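Local coordinates for protein sugar-binding transcriptional regulator, LacI family (Enterococcus faecalis, PDB 3CS3) that probably regulates transcription as a LacI-family DNA-binding factor, its periplasmic-binding-protein-like part being of the kind that senses sugars, at residues V181-D186 against I207-F212. Sequence-based numbering, arbitrary orientation.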
ATOM      1  N   VAL A 181      20.282  10.880  11.747  1.00 40.66           N
ATOM      2  CA  VAL A 181      19.494  11.024  10.523  1.00 36.37           C
ATOM      3  C   VAL A 181      18.056  11.452  10.812  1.00 37.04           C
ATOM      4  O   VAL A 181      17.367  10.843  11.636  1.00 36.79           O
ATOM      5  CB  VAL A 181      19.465   9.709   9.682  1.00 38.92           C
ATOM      6  CG1 VAL A 181      18.726   9.926   8.357  1.00 27.67           C
ATOM      7  CG2 VAL A 181      20.881   9.187   9.412  1.00 33.56           C
ATOM      8  N   PHE A 182      17.615  12.509  10.139  1.00 34.44           N
ATOM      9  CA  PHE A 182      16.202  12.846  10.090  1.00 34.31           C
ATOM     10  C   PHE A 182      15.711  12.479   8.697  1.00 36.21           C
ATOM     11  O   PHE A 182      16.018  13.162   7.719  1.00 38.00           O
ATOM     12  CB  PHE A 182      15.974  14.325  10.427  1.00 34.13           C
ATOM     13  CG  PHE A 182      14.531  14.774  10.345  1.00 41.62           C
ATOM     14  CD1 PHE A 182      13.472  13.894  10.592  1.00 40.88           C
ATOM     15  CD2 PHE A 182      14.236  16.105  10.065  1.00 37.69           C
ATOM     16  CE1 PHE A 182      12.149  14.323  10.507  1.00 35.35           C
ATOM     17  CE2 PHE A 182      12.912  16.546   9.992  1.00 38.73           C
ATOM     18  CZ  PHE A 182      11.868  15.654  10.213  1.00 38.63           C
ATOM     19  N   ALA A 183      14.993  11.356   8.622  1.00 34.54           N
ATOM     20  CA  ALA A 183      14.377  10.895   7.382  1.00 35.49           C
ATOM     21  C   ALA A 183      13.028  11.580   7.259  1.00 36.16           C
ATOM     22  O   ALA A 183      12.264  11.623   8.220  1.00 40.53           O
ATOM     23  CB  ALA A 183      14.218   9.398   7.396  1.00 34.88           C
ATOM     24  N   PHE A 184      12.747  12.135   6.083  1.00 35.76           N
ATOM     25  CA  PHE A 184      11.571  12.992   5.903  1.00 34.07           C
ATOM     26  C   PHE A 184      10.285  12.182   5.759  1.00 36.53           C
ATOM     27  O   PHE A 184       9.188  12.731   5.899  1.00 34.60           O
ATOM     28  CB  PHE A 184      11.764  13.982   4.741  1.00 33.90           C
ATOM     29  CG  PHE A 184      12.559  15.229   5.111  1.00 38.99           C
ATOM     30  CD1 PHE A 184      12.475  16.375   4.321  1.00 40.78           C
ATOM     31  CD2 PHE A 184      13.374  15.267   6.251  1.00 28.98           C
ATOM     32  CE1 PHE A 184      13.205  17.522   4.638  1.00 39.10           C
ATOM     33  CE2 PHE A 184      14.101  16.411   6.579  1.00 36.90           C
ATOM     34  CZ  PHE A 184      14.011  17.543   5.776  1.00 37.34           C
ATOM     35  N   ASN A 185      10.426  10.887   5.465  1.00 34.82           N
ATOM     36  CA  ASN A 185       9.363   9.924   5.744  1.00 36.01           C
ATOM     37  C   ASN A 185       9.848   8.575   6.264  1.00 38.30           C
ATOM     38  O   ASN A 185      11.037   8.259   6.166  1.00 44.52           O
ATOM     39  CB  ASN A 185       8.331   9.809   4.603  1.00 30.93           C
ATOM     40  CG  ASN A 185       8.821   9.012   3.392  1.00 38.57           C
ATOM     41  OD1 ASN A 185       9.940   8.488   3.338  1.00 29.12           O
ATOM     42  ND2 ASN A 185       7.946   8.915   2.403  1.00 28.17           N
ATOM     43  N   ASP A 186       8.909   7.808   6.825  1.00 38.90           N
ATOM     44  CA  ASP A 186       9.154   6.480   7.393  1.00 35.18           C
ATOM     45  C   ASP A 186       9.660   5.464   6.374  1.00 34.78           C
ATOM     46  O   ASP A 186      10.435   4.585   6.717  1.00 35.65           O
ATOM     47  CB  ASP A 186       7.882   5.935   8.052  1.00 34.97           C
ATOM     48  CG  ASP A 186       7.751   6.333   9.523  1.00 46.43           C
ATOM     49  OD1 ASP A 186       8.424   7.286   9.976  1.00 37.60           O
ATOM     50  OD2 ASP A 186       6.963   5.677  10.236  1.00 47.81           O
ATOM     51  N   ILE A 207      23.814   4.378  14.583  1.00 63.28           N
ATOM     52  CA  ILE A 207      23.057   5.250  13.697  1.00 61.60           C
ATOM     53  C   ILE A 207      21.689   5.533  14.315  1.00 57.17           C
ATOM     54  O   ILE A 207      20.900   4.619  14.555  1.00 63.38           O
ATOM     55  CB  ILE A 207      22.974   4.689  12.232  1.00 62.10           C
ATOM     56  CG1 ILE A 207      21.944   5.461  11.399  1.00 58.73           C
ATOM     57  CG2 ILE A 207      22.694   3.179  12.219  1.00 68.36           C
ATOM     58  CD1 ILE A 207      22.175   5.377   9.900  1.00 62.65           C
ATOM     59  N   ARG A 208      21.436   6.806  14.603  1.00 52.37           N
ATOM     60  CA  ARG A 208      20.199   7.228  15.251  1.00 49.01           C
ATOM     61  C   ARG A 208      19.274   7.907  14.244  1.00 46.20           C
ATOM     62  O   ARG A 208      19.700   8.801  13.510  1.00 41.26           O
ATOM     63  CB  ARG A 208      20.500   8.164  16.421  1.00 49.16           C
ATOM     64  CG  ARG A 208      21.468   7.598  17.448  1.00 54.51           C
ATOM     65  CD  ARG A 208      21.598   8.521  18.657  1.00 61.99           C
ATOM     66  NE  ARG A 208      22.361   9.736  18.365  1.00 66.21           N
ATOM     67  CZ  ARG A 208      22.672  10.667  19.264  1.00 64.59           C
ATOM     68  NH1 ARG A 208      22.290  10.536  20.526  1.00 69.40           N
ATOM     69  NH2 ARG A 208      23.367  11.735  18.901  1.00 58.99           N
ATOM     70  N   ILE A 209      18.012   7.481  14.211  1.00 44.00           N
ATOM     71  CA  ILE A 209      17.079   7.929  13.176  1.00 39.23           C
ATOM     72  C   ILE A 209      15.715   8.383  13.715  1.00 39.02           C
ATOM     73  O   ILE A 209      15.196   7.823  14.677  1.00 43.08           O
ATOM     74  CB  ILE A 209      16.948   6.862  12.032  1.00 44.27           C
ATOM     75  CG1 ILE A 209      16.238   7.433  10.798  1.00 35.82           C
ATOM     76  CG2 ILE A 209      16.281   5.585  12.529  1.00 44.28           C
ATOM     77  CD1 ILE A 209      16.658   6.775   9.491  1.00 42.74           C
ATOM     78  N   ILE A 210      15.176   9.450  13.123  1.00 43.72           N
ATOM     79  CA  ILE A 210      13.777   9.850  13.324  1.00 36.37           C
ATOM     80  C   ILE A 210      13.112   9.991  11.955  1.00 37.22           C
ATOM     81  O   ILE A 210      13.673  10.611  11.048  1.00 40.51           O
ATOM     82  CB  ILE A 210      13.626  11.166  14.134  1.00 34.03           C
ATOM     83  CG1 ILE A 210      14.315  11.048  15.496  1.00 36.51           C
ATOM     84  CG2 ILE A 210      12.141  11.515  14.340  1.00 30.98           C
ATOM     85  CD1 ILE A 210      14.180  12.273  16.380  1.00 37.14           C
ATOM     86  N   GLY A 211      11.932   9.389  11.805  1.00 37.25           N
ATOM     87  CA  GLY A 211      11.161   9.473  10.567  1.00 30.70           C
ATOM     88  C   GLY A 211       9.972  10.416  10.668  1.00 37.03           C
ATOM     89  O   GLY A 211       9.949  11.321  11.501  1.00 34.98           O
ATOM     90  N   PHE A 212       8.978  10.183   9.816  1.00 35.87           N
ATOM     91  CA  PHE A 212       7.798  11.036   9.682  1.00 37.15           C
ATOM     92  C   PHE A 212       6.769  10.149   8.995  1.00 40.34           C
ATOM     93  O   PHE A 212       7.131   9.414   8.073  1.00 38.23           O
ATOM     94  CB  PHE A 212       8.141  12.229   8.779  1.00 36.93           C
ATOM     95  CG  PHE A 212       7.291  13.467   8.997  1.00 29.64           C
ATOM     96  CD1 PHE A 212       7.874  14.642   9.475  1.00 27.32           C
ATOM     97  CD2 PHE A 212       5.932  13.482   8.679  1.00 35.26           C
ATOM     98  CE1 PHE A 212       7.106  15.810   9.663  1.00 29.61           C
ATOM     99  CE2 PHE A 212       5.152  14.641   8.869  1.00 23.20           C
ATOM    100  CZ  PHE A 212       5.745  15.806   9.357  1.00 35.32           C
TER
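Val181 and Ile209 pair in register on neighbouring parallel strands, the two ends of a beta-alpha-beta crossover through helix 186-196 in the periplasmic-binding-protein-like fold. Val181 N donates to Arg208 O at 2.8 Å, Val181 O accepts from Ile210 N, and Ala183 N donates to Ile210 O at 2.9 Å. On the face with Val181 and Ile209 these two side chains run alongside each other in the same direction. Ile209 holds CG1 anti to its backbone N (chi1 -167°), which brings CD1 against Val181 CG1, at 3.9 Å, and Val181 CB, and near Ala183 CB; Ala189 of the helix covers both Ala183 and Ile209. The other face carries Phe182 and Ile210. The Phe182 ring turns its edge to strand 207-210, CD1 3.3 Å from the already engaged Ile210 O, which lies in the ring plane, while Phe184 CD2 lies over one face toward the rim. Phe182 CZ lies 4.2 Å from Phe212 CD1, edge to edge. Beyond the strands, Asn185 N-caps helix 186-196 through OD1 to Met188 N; its ND2 bonds Phe158 O. Asp186, its carboxylate also held by Ser215 N and Thr227 OG1, donates its N to Phe212 O at 2.7 Å, in the carbonyl plane, and Phe212 N returns a weak, bent bond (122°) to Asp186 OD1.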